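Local coordinates for putative isomerase (PDB 2PPG), which belongs to the enolase superfamily as a putative isomerase, joining an N-terminal capping domain to a TIM-barrel domain, though its precise function is unassigned, at residues A[155-160]-A[340-345]; A[166-171]-A[198-203]; A[170-175]-A[205-210]; A[226-231]-A[259-264]. One frame throughout, in Å; residues are numbered along the deposited sequence.

Interaction 1 (A[155-160]-A[340-345]); sequences RIAAYI and VDCHEF
The ring of Tyr159 lies against Glu344, its partner on the adjoining parallel strand. At CB the chain turns so that CG sits between the backbone N and the carbonyl carbon (chi1 70°), bringing the ring over the neighbouring strand. CD2 meets Cys342 SG at 3.7 Å, with the sulfur in the ring plane at its edge, a sulfur-aromatic contact. CE2 comes within 3.4 Å of Glu344 CA, which sits over one face as a CH-pi donor, 3.7 Å from the ring centroid. CE1 meets Glu344 CG, and CZ rests 3.5 Å from Glu344 CB. The tip, OH, touches CB and CG of Glu344 and is hydrogen-bonded to Lys187 NZ, itself salt-bridged to Glu344 OE2, an oxygen also hydrogen-bonded to Ser161 OG.

Here the first and last strands of the TIM barrel, 155-161 and 343-345, run parallel and close the cylinder. Tyr159 N donates to His343 O at 3.1 Å, and Phe345 N to Tyr159 O at 2.8 Å, while the bond from His343 N to Ala157 O is weak. Tyr159 and Glu344 share one face of the sheet. On the other, the small Ala158 lets its CB approach Phe345 CB to 3.8 Å, and Ile160 runs side by side with the Phe345 ring, its CD1 3.9 Å from CD2. The His343 ring is held by ND1 donating to Glu344 O and by NE2 bonded to Ser330 OG.

Interaction 2 (A[166-171]-A[198-203]); sequences DTRAKR and AKEMEI
Arg171 and Glu200 join two neighbouring outer helices of the TIM barrel, 168-180 and 197-208, each following a barrel strand. Their bond is ionic and side-on: NE and NH2 of Arg171 reach the carboxylate with the guanidinium and carboxylate planes only 21° apart. Arg171 NH2 donates to the syn lone pair of Glu200 OE1 at 3.1 Å and to that of OE2 at 2.8 Å. OE2 also accepts from Arg171 NE, so one oxygen takes two N-H groups, which would tend to keep the buried glutamate charged. A bend at chi2 (84°) turns the Glu200 carboxylate toward the arginine. On the far side Arg171 NH1 is hydrogen-bonded to Glu165 O, which helps fix the rotation of the group.

Among the neutral acceptors, Lys199 O receives a weak hydrogen bond from Arg168 NH1 at 2.7 Å as well as its own helical bond from Ile203 N. The charge of Arg168 has a stronger partner in Asp195, to which NE forms a salt bridge.

Van der Waals contact does the rest. The Arg168 guanidinium is sandwiched, with Lys199 CB over one face and Ile203 CD1 over the opposite one. Its aliphatic part is used too: CG packs 3.6 Å from Ile203 CG2, a reason why a long, partly apolar residue suits the spot. Ala169, small and exposed, brings its CB 4.4 Å from Ile203 CD1.

Helix 168-180 itself is begun by the N-cap Thr167, whose OG1 accepts from Lys170 N at 3.1 Å.

Interaction 3 (A[170-175]-A[205-210]); sequences KRAELA and RERLGP
Ala172 is the first residue of 170-175 to touch the other helix: its CB lies 3.9 Å from Arg207 CB, and its carbonyl O is 3.7 Å from Arg207 CG. A methyl group suits this spot, where the two backbones come close. From there Arg207, its CG trans to the main-chain nitrogen (chi1 -171°) and its chain bent at chi2, reaches across to Glu173.

Glu173 starts out pointing away, but a bend at chi2 (-52°) folds its carboxylate back to the arginine. A salt bridge results: Arg207 NE donates to Glu173 OE2 in a nearly straight bond (168°), modelled at a short 2.5 Å. OE2 lies in the guanidinium plane, yet the donor stands out of the carboxylate plane on the syn side, and the second bond, from Arg207 NH2 to OE2, is weak at 3.3 Å. This surface bridge joins two adjacent outer helices of the barrel, 168-180 and 197-208.

About one turn after Ala172, Ala175 points toward the other helix. Its CB meets the branched end of Leu208, 3.7 Å from CD1 and 3.8 Å from CD2, a buried apolar contact. Just past Leu208 the helix ends at Gly209, whose positive phi would press a CB against the carbonyl O of Leu208, so glycine fits. The turn is braced by Arg205 NH1, which donates to Gly209 O at 3.0 Å, on a lone pair.

Interaction 4 (A[226-231]-A[259-264]); sequences EAVALI and ASVSTA
Ile231 sets its CG2 methyl between two residues of the segment opposite, 3.9 Å from Val261 CG1 and 3.9 Å from Thr263 OG1. Its chi1 of -64° puts CG1 beside the backbone N and CG2 anti to it, from where the methyl reaches the other segment. The Ile231 and Val261 side chains cross at about a right angle, so the contact is made by methyl groups and not along their lengths.

Three residues earlier, and so on the same side of helix 224-234, Val228 continues the seam. Its CG2 approaches Ser260 CB to 3.9 Å, and its CG1 lies 4.3 Å from Val261 CG1. The beta-branched Val261 thus serves both helix residues. In the fold this packs one outer barrel helix against the end of the next, 251-260, and the loop that leads into barrel strand 264-267. The oligomer adds to it, for Val228 also packs on Ser262 of a third subunit.

The polar groups at the seam are engaged with other partners. Ser260 OG bonds to Arg256 O, the carbonyl O of Ser260 accepts from Lys232 NZ, and Thr263 OG1 pairs with Glu235 OE2. Serine and threonine therefore present carbon, or an oxygen already bonded, to the valine and isoleucine. With the two segments meeting through van der Waals forces alone, cohesion here depends on the fit and burial of branched side chains rather than on directional bonds.

Interactions 2 and 3 are two levels of one interface between helices 168-180 and 197-208: they share Lys170 and Arg171, their centres are 8 Å apart, and Ile203 CG2 of one meets Ala172 CB of the other at 4.3 Å. Interaction 4 joins a later pair of outer elements by apolar contact alone, its centre 20 Å from that of interaction 2. All three are nested within the loop closed by interaction 1, which seals the barrel. The centre of interaction 1 lies about 12 Å from the centre of the chain, those of the others about 24 to 25 Å. In this superfamily the active site typically lies at the C-terminal ends of the barrel strands.

Interaction 1 (A[155-160]-A[340-345])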
loop_
_atom_site.group_PDB
_atom_site.type_symbol
_atom_site.label_atom_id
_atom_site.label_comp_id
_atom_site.label_asym_id
_atom_site.label_seq_id
_atom_site.Cartn_x
_atom_site.Cartn_y
_atom_site.Cartn_z
ATOM N N ARG A 155 -17.469 20.212 34.461
ATOM C CA ARG A 155 -17.954 18.870 34.745
ATOM C C ARG A 155 -17.448 17.937 33.644
ATOM O O ARG A 155 -17.254 18.343 32.500
ATOM C CB ARG A 155 -19.487 18.801 34.793
ATOM C CG ARG A 155 -20.215 19.803 35.682
ATOM C CD ARG A 155 -20.117 19.459 37.146
ATOM N NE ARG A 155 -19.285 20.432 37.839
ATOM C CZ ARG A 155 -19.739 21.279 38.753
ATOM N NH1 ARG A 155 -18.914 22.134 39.332
ATOM N NH2 ARG A 155 -21.017 21.257 39.103
ATOM N N ILE A 156 -17.252 16.679 33.993
ATOM C CA ILE A 156 -16.903 15.671 33.016
ATOM C C ILE A 156 -17.792 14.471 33.264
ATOM O O ILE A 156 -17.911 14.009 34.399
ATOM C CB ILE A 156 -15.412 15.249 33.128
ATOM C CG1 ILE A 156 -14.505 16.444 32.814
ATOM C CG2 ILE A 156 -15.120 14.063 32.191
ATOM C CD1 ILE A 156 -13.065 16.307 33.234
ATOM N N ALA A 157 -18.424 13.973 32.209
ATOM C CA ALA A 157 -19.255 12.781 32.325
ATOM C C ALA A 157 -18.404 11.619 32.847
ATOM O O ALA A 157 -17.236 11.474 32.476
ATOM C CB ALA A 157 -19.908 12.444 30.989
ATOM N N ALA A 158 -18.978 10.825 33.748
ATOM C CA ALA A 158 -18.270 9.694 34.339
ATOM C C ALA A 158 -19.008 8.427 33.965
ATOM O O ALA A 158 -20.210 8.458 33.742
ATOM C CB ALA A 158 -18.210 9.842 35.833
ATOM N N TYR A 159 -18.308 7.309 33.883
ATOM C CA TYR A 159 -19.027 6.046 33.737
ATOM C C TYR A 159 -18.614 5.086 34.822
ATOM O O TYR A 159 -17.453 5.070 35.232
ATOM C CB TYR A 159 -18.854 5.429 32.351
ATOM C CG TYR A 159 -17.479 4.882 32.028
ATOM C CD1 TYR A 159 -17.113 3.595 32.421
ATOM C CD2 TYR A 159 -16.572 5.619 31.283
ATOM C CE1 TYR A 159 -15.894 3.074 32.119
ATOM C CE2 TYR A 159 -15.337 5.099 30.965
ATOM C CZ TYR A 159 -15.002 3.823 31.390
ATOM O OH TYR A 159 -13.773 3.275 31.090
ATOM N N ILE A 160 -19.586 4.314 35.287
ATOM C CA ILE A 160 -19.391 3.290 36.297
ATOM C C ILE A 160 -18.594 2.133 35.729
ATOM O O ILE A 160 -18.976 1.524 34.730
ATOM C CB ILE A 160 -20.743 2.752 36.792
ATOM C CG1 ILE A 160 -21.527 3.860 37.486
ATOM C CG2 ILE A 160 -20.537 1.577 37.745
ATOM C CD1 ILE A 160 -20.943 4.220 38.830
ATOM N N VAL A 340 -12.228 15.032 25.033
ATOM C CA VAL A 340 -12.691 14.225 26.179
ATOM C C VAL A 340 -14.209 14.058 26.294
ATOM O O VAL A 340 -14.930 14.971 26.659
ATOM C CB VAL A 340 -12.087 14.692 27.523
ATOM C CG1 VAL A 340 -12.663 13.875 28.677
ATOM C CG2 VAL A 340 -10.570 14.534 27.487
ATOM N N ASP A 341 -14.677 12.860 25.989
ATOM C CA ASP A 341 -16.111 12.583 25.929
ATOM C C ASP A 341 -16.664 12.213 27.301
ATOM O O ASP A 341 -17.843 12.420 27.590
ATOM C CB ASP A 341 -16.351 11.413 24.966
ATOM C CG ASP A 341 -17.799 11.283 24.556
ATOM O OD1 ASP A 341 -18.435 10.258 24.900
ATOM O OD2 ASP A 341 -18.300 12.217 23.893
ATOM N N CYS A 342 -15.776 11.694 28.145
ATOM C CA CYS A 342 -16.150 10.845 29.251
ATOM C C CYS A 342 -14.892 10.459 30.030
ATOM O O CYS A 342 -13.793 10.627 29.540
ATOM C CB CYS A 342 -16.758 9.584 28.667
ATOM S SG CYS A 342 -17.844 8.774 29.754
ATOM N N HIS A 343 -15.058 9.918 31.232
ATOM C CA HIS A 343 -13.932 9.541 32.078
ATOM C C HIS A 343 -14.366 8.386 32.962
ATOM O O HIS A 343 -15.414 8.452 33.598
ATOM C CB HIS A 343 -13.509 10.738 32.930
ATOM C CG HIS A 343 -12.174 10.595 33.588
ATOM N ND1 HIS A 343 -11.933 9.700 34.614
ATOM C CD2 HIS A 343 -11.013 11.269 33.397
ATOM C CE1 HIS A 343 -10.678 9.819 35.011
ATOM N NE2 HIS A 343 -10.096 10.762 34.287
ATOM N N GLU A 344 -13.568 7.324 32.993
ATOM C CA GLU A 344 -13.839 6.176 33.862
ATOM C C GLU A 344 -13.980 6.590 35.331
ATOM O O GLU A 344 -13.267 7.472 35.813
ATOM C CB GLU A 344 -12.728 5.130 33.721
ATOM C CG GLU A 344 -13.025 3.815 34.411
ATOM C CD GLU A 344 -11.943 2.757 34.219
ATOM O OE1 GLU A 344 -10.789 3.107 33.891
ATOM O OE2 GLU A 344 -12.244 1.560 34.406
ATOM N N PHE A 345 -14.900 5.941 36.035
ATOM C CA PHE A 345 -15.098 6.184 37.465
ATOM C C PHE A 345 -15.219 4.873 38.240
ATOM O O PHE A 345 -16.231 4.153 38.148
ATOM C CB PHE A 345 -16.320 7.077 37.680
ATOM C CG PHE A 345 -16.802 7.150 39.107
ATOM C CD1 PHE A 345 -15.971 7.608 40.130
ATOM C CD2 PHE A 345 -18.110 6.809 39.423
ATOM C CE1 PHE A 345 -16.441 7.701 41.434
ATOM C CE2 PHE A 345 -18.577 6.905 40.732
ATOM C CZ PHE A 345 -17.743 7.345 41.732
#

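Interaction 2 (A[166-171]-A[198-203])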
loop_
_atom_site.group_PDB
_atom_site.type_symbol
_atom_site.label_atom_id
_atom_site.label_comp_id
_atom_site.label_asym_id
_atom_site.label_seq_id
_atom_site.Cartn_x
_atom_site.Cartn_y
_atom_site.Cartn_z
ATOM N N ASP A 166 -21.133 -11.575 42.962
ATOM C CA ASP A 166 -20.928 -12.993 42.618
ATOM C C ASP A 166 -21.750 -13.516 41.434
ATOM O O ASP A 166 -21.313 -14.423 40.727
ATOM C CB ASP A 166 -21.197 -13.891 43.832
ATOM C CG ASP A 166 -20.401 -13.486 45.064
ATOM O OD1 ASP A 166 -19.232 -13.051 44.933
ATOM O OD2 ASP A 166 -20.952 -13.619 46.177
ATOM N N THR A 167 -22.944 -12.973 41.233
ATOM C CA THR A 167 -23.805 -13.462 40.159
ATOM C C THR A 167 -24.127 -12.373 39.140
ATOM O O THR A 167 -24.065 -11.171 39.438
ATOM C CB THR A 167 -25.139 -14.078 40.692
ATOM O OG1 THR A 167 -25.973 -13.047 41.232
ATOM C CG2 THR A 167 -24.883 -15.130 41.776
ATOM N N ARG A 168 -24.476 -12.818 37.939
ATOM C CA ARG A 168 -24.941 -11.946 36.867
ATOM C C ARG A 168 -26.017 -10.970 37.366
ATOM O O ARG A 168 -25.863 -9.750 37.242
ATOM C CB ARG A 168 -25.482 -12.800 35.723
ATOM C CG ARG A 168 -25.212 -12.241 34.358
ATOM C CD ARG A 168 -24.983 -13.342 33.356
ATOM N NE ARG A 168 -26.016 -14.368 33.435
ATOM C CZ ARG A 168 -27.169 -14.329 32.766
ATOM N NH1 ARG A 168 -27.453 -13.303 31.963
ATOM N NH2 ARG A 168 -28.042 -15.319 32.903
ATOM N N ALA A 169 -27.080 -11.520 37.952
ATOM C CA ALA A 169 -28.207 -10.750 38.481
ATOM C C ALA A 169 -27.820 -9.791 39.618
ATOM O O ALA A 169 -28.348 -8.677 39.713
ATOM C CB ALA A 169 -29.314 -11.697 38.939
ATOM N N LYS A 170 -26.908 -10.223 40.485
ATOM C CA LYS A 170 -26.409 -9.350 41.539
ATOM C C LYS A 170 -25.608 -8.173 40.959
ATOM O O LYS A 170 -25.673 -7.051 41.485
ATOM C CB LYS A 170 -25.608 -10.134 42.593
ATOM C CG LYS A 170 -26.495 -10.744 43.698
ATOM C CD LYS A 170 -25.748 -11.021 45.028
ATOM C CE LYS A 170 -25.543 -12.525 45.323
ATOM N NZ LYS A 170 -24.132 -12.989 45.150
ATOM N N ARG A 171 -24.881 -8.414 39.867
ATOM C CA ARG A 171 -24.118 -7.345 39.222
ATOM C C ARG A 171 -25.037 -6.349 38.501
ATOM O O ARG A 171 -24.823 -5.124 38.549
ATOM C CB ARG A 171 -23.080 -7.921 38.261
ATOM C CG ARG A 171 -21.985 -8.727 38.948
ATOM C CD ARG A 171 -20.866 -9.054 37.990
ATOM N NE ARG A 171 -21.242 -10.044 36.993
ATOM C CZ ARG A 171 -21.083 -11.353 37.151
ATOM N NH1 ARG A 171 -20.572 -11.833 38.283
ATOM N NH2 ARG A 171 -21.445 -12.188 36.185
ATOM N N ALA A 198 -21.740 -12.562 26.507
ATOM C CA ALA A 198 -23.004 -12.418 25.779
ATOM C C ALA A 198 -24.192 -12.361 26.731
ATOM O O ALA A 198 -25.074 -11.508 26.591
ATOM C CB ALA A 198 -23.183 -13.547 24.766
ATOM N N LYS A 199 -24.204 -13.263 27.707
ATOM C CA LYS A 199 -25.299 -13.341 28.659
ATOM C C LYS A 199 -25.243 -12.146 29.595
ATOM O O LYS A 199 -26.265 -11.718 30.134
ATOM C CB LYS A 199 -25.247 -14.650 29.457
ATOM C CG LYS A 199 -25.614 -15.910 28.675
ATOM C CD LYS A 199 -25.568 -17.148 29.586
ATOM C CE LYS A 199 -25.091 -18.419 28.862
ATOM N NZ LYS A 199 -26.207 -19.183 28.247
ATOM N N GLU A 200 -24.038 -11.613 29.771
ATOM C CA GLU A 200 -23.805 -10.462 30.634
ATOM C C GLU A 200 -24.414 -9.178 30.040
ATOM O O GLU A 200 -25.034 -8.376 30.770
ATOM C CB GLU A 200 -22.304 -10.281 30.883
ATOM C CG GLU A 200 -21.954 -9.549 32.169
ATOM C CD GLU A 200 -21.934 -10.464 33.386
ATOM O OE1 GLU A 200 -22.010 -11.707 33.214
ATOM O OE2 GLU A 200 -21.831 -9.939 34.516
HETATM N N MSE A 201 -24.233 -8.988 28.726
HETATM C CA MSE A 201 -24.836 -7.865 27.999
HETATM C C MSE A 201 -26.352 -7.977 28.008
HETATM O O MSE A 201 -27.060 -7.034 28.347
HETATM C CB MSE A 201 -24.343 -7.826 26.555
HETATM C CG MSE A 201 -22.988 -7.176 26.373
HETATM SE SE MSE A 201 -22.956 -5.222 26.603
HETATM C CE MSE A 201 -24.371 -4.651 25.380
ATOM N N GLU A 202 -26.835 -9.149 27.621
ATOM C CA GLU A 202 -28.246 -9.480 27.687
ATOM C C GLU A 202 -28.920 -8.968 28.973
ATOM O O GLU A 202 -29.917 -8.245 28.908
ATOM C CB GLU A 202 -28.400 -11.001 27.578
ATOM C CG GLU A 202 -29.816 -11.499 27.374
ATOM C CD GLU A 202 -29.837 -12.961 26.969
ATOM O OE1 GLU A 202 -30.307 -13.260 25.844
ATOM O OE2 GLU A 202 -29.351 -13.802 27.765
ATOM N N ILE A 203 -28.370 -9.343 30.131
ATOM C CA ILE A 203 -29.008 -9.034 31.401
ATOM C C ILE A 203 -28.862 -7.565 31.762
ATOM O O ILE A 203 -29.842 -6.938 32.162
ATOM C CB ILE A 203 -28.567 -9.981 32.559
ATOM C CG1 ILE A 203 -29.688 -10.086 33.586
ATOM C CG2 ILE A 203 -27.272 -9.516 33.228
ATOM C CD1 ILE A 203 -29.570 -11.256 34.525
#

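Interaction 3 (A[170-175]-A[205-210])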
loop_
_atom_site.group_PDB
_atom_site.type_symbol
_atom_site.label_atom_id
_atom_site.label_comp_id
_atom_site.label_asym_id
_atom_site.label_seq_id
_atom_site.Cartn_x
_atom_site.Cartn_y
_atom_site.Cartn_z
ATOM N N LYS A 170 -26.908 -10.223 40.485
ATOM C CA LYS A 170 -26.409 -9.350 41.539
ATOM C C LYS A 170 -25.608 -8.173 40.959
ATOM O O LYS A 170 -25.673 -7.051 41.485
ATOM C CB LYS A 170 -25.608 -10.134 42.593
ATOM C CG LYS A 170 -26.495 -10.744 43.698
ATOM C CD LYS A 170 -25.748 -11.021 45.028
ATOM C CE LYS A 170 -25.543 -12.525 45.323
ATOM N NZ LYS A 170 -24.132 -12.989 45.150
ATOM N N ARG A 171 -24.881 -8.414 39.867
ATOM C CA ARG A 171 -24.118 -7.345 39.222
ATOM C C ARG A 171 -25.037 -6.349 38.501
ATOM O O ARG A 171 -24.823 -5.124 38.549
ATOM C CB ARG A 171 -23.080 -7.921 38.261
ATOM C CG ARG A 171 -21.985 -8.727 38.948
ATOM C CD ARG A 171 -20.866 -9.054 37.990
ATOM N NE ARG A 171 -21.242 -10.044 36.993
ATOM C CZ ARG A 171 -21.083 -11.353 37.151
ATOM N NH1 ARG A 171 -20.572 -11.833 38.283
ATOM N NH2 ARG A 171 -21.445 -12.188 36.185
ATOM N N ALA A 172 -26.067 -6.880 37.846
ATOM C CA ALA A 172 -27.070 -6.054 37.178
ATOM C C ALA A 172 -27.731 -5.151 38.191
ATOM O O ALA A 172 -27.965 -3.971 37.924
ATOM C CB ALA A 172 -28.108 -6.924 36.499
ATOM N N GLU A 173 -28.024 -5.710 39.362
ATOM C CA GLU A 173 -28.643 -4.927 40.425
ATOM C C GLU A 173 -27.733 -3.806 40.891
ATOM O O GLU A 173 -28.202 -2.699 41.157
ATOM C CB GLU A 173 -29.080 -5.806 41.599
ATOM C CG GLU A 173 -30.499 -6.315 41.461
ATOM C CD GLU A 173 -31.495 -5.194 41.184
ATOM O OE1 GLU A 173 -31.537 -4.225 41.980
ATOM O OE2 GLU A 173 -32.249 -5.291 40.184
ATOM N N LEU A 174 -26.436 -4.092 40.975
ATOM C CA LEU A 174 -25.476 -3.071 41.343
ATOM C C LEU A 174 -25.517 -1.956 40.313
ATOM O O LEU A 174 -25.638 -0.787 40.669
ATOM C CB LEU A 174 -24.062 -3.637 41.493
ATOM C CG LEU A 174 -23.086 -2.667 42.181
ATOM C CD1 LEU A 174 -23.751 -1.944 43.356
ATOM C CD2 LEU A 174 -21.818 -3.372 42.640
ATOM N N ALA A 175 -25.450 -2.315 39.036
ATOM C CA ALA A 175 -25.587 -1.321 37.975
ATOM C C ALA A 175 -26.788 -0.440 38.257
ATOM O O ALA A 175 -26.666 0.789 38.295
ATOM C CB ALA A 175 -25.739 -1.992 36.618
ATOM N N ARG A 205 -28.437 -5.037 29.648
ATOM C CA ARG A 205 -29.407 -4.382 28.766
ATOM C C ARG A 205 -30.857 -4.560 29.257
ATOM O O ARG A 205 -31.676 -3.638 29.171
ATOM C CB ARG A 205 -29.271 -4.895 27.328
ATOM C CG ARG A 205 -30.142 -4.154 26.286
ATOM C CD ARG A 205 -29.917 -2.634 26.305
ATOM N NE ARG A 205 -28.557 -2.260 25.920
ATOM C CZ ARG A 205 -28.057 -1.026 25.993
ATOM N NH1 ARG A 205 -28.798 -0.021 26.445
ATOM N NH2 ARG A 205 -26.810 -0.790 25.606
ATOM N N GLU A 206 -31.169 -5.742 29.777
ATOM C CA GLU A 206 -32.510 -6.000 30.264
ATOM C C GLU A 206 -32.764 -5.161 31.493
ATOM O O GLU A 206 -33.753 -4.435 31.561
ATOM C CB GLU A 206 -32.724 -7.490 30.570
ATOM C CG GLU A 206 -34.157 -7.841 30.987
ATOM C CD GLU A 206 -35.188 -7.536 29.895
ATOM O OE1 GLU A 206 -34.784 -7.044 28.815
ATOM O OE2 GLU A 206 -36.401 -7.791 30.113
ATOM N N ARG A 207 -31.844 -5.237 32.449
ATOM C CA ARG A 207 -32.000 -4.544 33.720
ATOM C C ARG A 207 -31.990 -3.023 33.608
ATOM O O ARG A 207 -32.698 -2.354 34.351
ATOM C CB ARG A 207 -30.935 -5.010 34.719
ATOM C CG ARG A 207 -31.134 -4.502 36.149
ATOM C CD ARG A 207 -32.461 -4.962 36.724
ATOM N NE ARG A 207 -32.835 -4.261 37.952
ATOM C CZ ARG A 207 -33.335 -3.031 37.987
ATOM N NH1 ARG A 207 -33.500 -2.358 36.861
ATOM N NH2 ARG A 207 -33.652 -2.462 39.143
ATOM N N LEU A 208 -31.208 -2.474 32.684
ATOM C CA LEU A 208 -30.994 -1.024 32.667
ATOM C C LEU A 208 -31.814 -0.225 31.642
ATOM O O LEU A 208 -31.971 0.987 31.778
ATOM C CB LEU A 208 -29.504 -0.705 32.515
ATOM C CG LEU A 208 -28.577 -1.359 33.538
ATOM C CD1 LEU A 208 -27.148 -0.884 33.371
ATOM C CD2 LEU A 208 -29.076 -1.075 34.936
ATOM N N GLY A 209 -32.325 -0.886 30.615
ATOM C CA GLY A 209 -33.143 -0.196 29.624
ATOM C C GLY A 209 -32.363 0.143 28.370
ATOM O O GLY A 209 -31.134 0.008 28.337
ATOM N N PRO A 210 -33.068 0.611 27.331
ATOM C CA PRO A 210 -32.491 0.846 26.000
ATOM C C PRO A 210 -31.555 2.069 25.851
ATOM O O PRO A 210 -30.765 2.101 24.908
ATOM C CB PRO A 210 -33.730 1.030 25.104
ATOM C CG PRO A 210 -34.916 0.704 25.977
ATOM C CD PRO A 210 -34.499 0.941 27.377
#

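Interaction 4 (A[226-231]-A[259-264])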
loop_
_atom_site.group_PDB
_atom_site.type_symbol
_atom_site.label_atom_id
_atom_site.label_comp_id
_atom_site.label_asym_id
_atom_site.label_seq_id
_atom_site.Cartn_x
_atom_site.Cartn_y
_atom_site.Cartn_z
ATOM N N GLU A 226 -11.039 -14.487 17.943
ATOM C CA GLU A 226 -11.716 -14.627 19.211
ATOM C C GLU A 226 -12.451 -13.327 19.539
ATOM O O GLU A 226 -13.669 -13.337 19.736
ATOM C CB GLU A 226 -10.736 -15.040 20.320
ATOM C CG GLU A 226 -10.390 -16.531 20.301
ATOM C CD GLU A 226 -9.114 -16.898 21.076
ATOM O OE1 GLU A 226 -8.739 -18.090 21.039
ATOM O OE2 GLU A 226 -8.478 -16.027 21.714
ATOM N N ALA A 227 -11.733 -12.207 19.531
ATOM C CA ALA A 227 -12.336 -10.925 19.906
ATOM C C ALA A 227 -13.500 -10.545 18.995
ATOM O O ALA A 227 -14.531 -10.067 19.471
ATOM C CB ALA A 227 -11.291 -9.814 19.968
ATOM N N VAL A 228 -13.352 -10.786 17.697
ATOM C CA VAL A 228 -14.441 -10.500 16.764
ATOM C C VAL A 228 -15.707 -11.304 17.082
ATOM O O VAL A 228 -16.799 -10.733 17.140
ATOM C CB VAL A 228 -14.016 -10.697 15.303
ATOM C CG1 VAL A 228 -15.231 -10.688 14.375
ATOM C CG2 VAL A 228 -13.049 -9.614 14.906
ATOM N N ALA A 229 -15.564 -12.608 17.307
ATOM C CA ALA A 229 -16.719 -13.442 17.655
ATOM C C ALA A 229 -17.459 -12.914 18.896
ATOM O O ALA A 229 -18.691 -12.800 18.899
ATOM C CB ALA A 229 -16.295 -14.911 17.865
ATOM N N LEU A 230 -16.686 -12.591 19.934
ATOM C CA LEU A 230 -17.213 -12.106 21.205
ATOM C C LEU A 230 -17.949 -10.781 21.060
ATOM O O LEU A 230 -19.083 -10.654 21.501
ATOM C CB LEU A 230 -16.080 -11.988 22.229
ATOM C CG LEU A 230 -15.500 -13.347 22.664
ATOM C CD1 LEU A 230 -14.120 -13.199 23.345
ATOM C CD2 LEU A 230 -16.489 -14.126 23.553
ATOM N N ILE A 231 -17.306 -9.803 20.434
ATOM C CA ILE A 231 -17.947 -8.532 20.145
ATOM C C ILE A 231 -19.268 -8.721 19.400
ATOM O O ILE A 231 -20.305 -8.229 19.843
ATOM C CB ILE A 231 -17.025 -7.608 19.344
ATOM C CG1 ILE A 231 -15.807 -7.247 20.187
ATOM C CG2 ILE A 231 -17.773 -6.355 18.898
ATOM C CD1 ILE A 231 -14.660 -6.662 19.393
ATOM N N ALA A 259 -11.428 -3.155 12.007
ATOM C CA ALA A 259 -11.998 -3.208 10.663
ATOM C C ALA A 259 -13.180 -4.170 10.537
ATOM O O ALA A 259 -14.013 -3.995 9.655
ATOM C CB ALA A 259 -10.922 -3.552 9.635
ATOM N N SER A 260 -13.265 -5.167 11.415
ATOM C CA SER A 260 -14.256 -6.230 11.253
ATOM C C SER A 260 -15.576 -6.010 11.992
ATOM O O SER A 260 -16.517 -6.780 11.813
ATOM C CB SER A 260 -13.665 -7.577 11.659
ATOM O OG SER A 260 -12.456 -7.835 10.972
ATOM N N VAL A 261 -15.654 -4.982 12.829
ATOM C CA VAL A 261 -16.875 -4.719 13.604
ATOM C C VAL A 261 -17.218 -3.235 13.588
ATOM O O VAL A 261 -16.333 -2.391 13.492
ATOM C CB VAL A 261 -16.729 -5.190 15.068
ATOM C CG1 VAL A 261 -16.646 -6.699 15.136
ATOM C CG2 VAL A 261 -15.503 -4.554 15.735
ATOM N N SER A 262 -18.493 -2.895 13.680
ATOM C CA SER A 262 -18.844 -1.477 13.663
ATOM C C SER A 262 -18.566 -0.808 15.022
ATOM O O SER A 262 -18.490 0.415 15.110
ATOM C CB SER A 262 -20.293 -1.277 13.226
ATOM O OG SER A 262 -21.151 -1.994 14.083
ATOM N N THR A 263 -18.396 -1.625 16.060
ATOM C CA THR A 263 -18.142 -1.162 17.418
ATOM C C THR A 263 -16.807 -0.446 17.572
ATOM O O THR A 263 -15.763 -0.894 17.059
ATOM C CB THR A 263 -18.144 -2.337 18.411
ATOM O OG1 THR A 263 -19.448 -2.911 18.475
ATOM C CG2 THR A 263 -17.732 -1.876 19.819
ATOM N N ALA A 264 -16.857 0.664 18.301
ATOM C CA ALA A 264 -15.695 1.469 18.591
ATOM C C ALA A 264 -14.687 0.666 19.431
ATOM O O ALA A 264 -15.070 -0.031 20.360
ATOM C CB ALA A 264 -16.133 2.703 19.310
#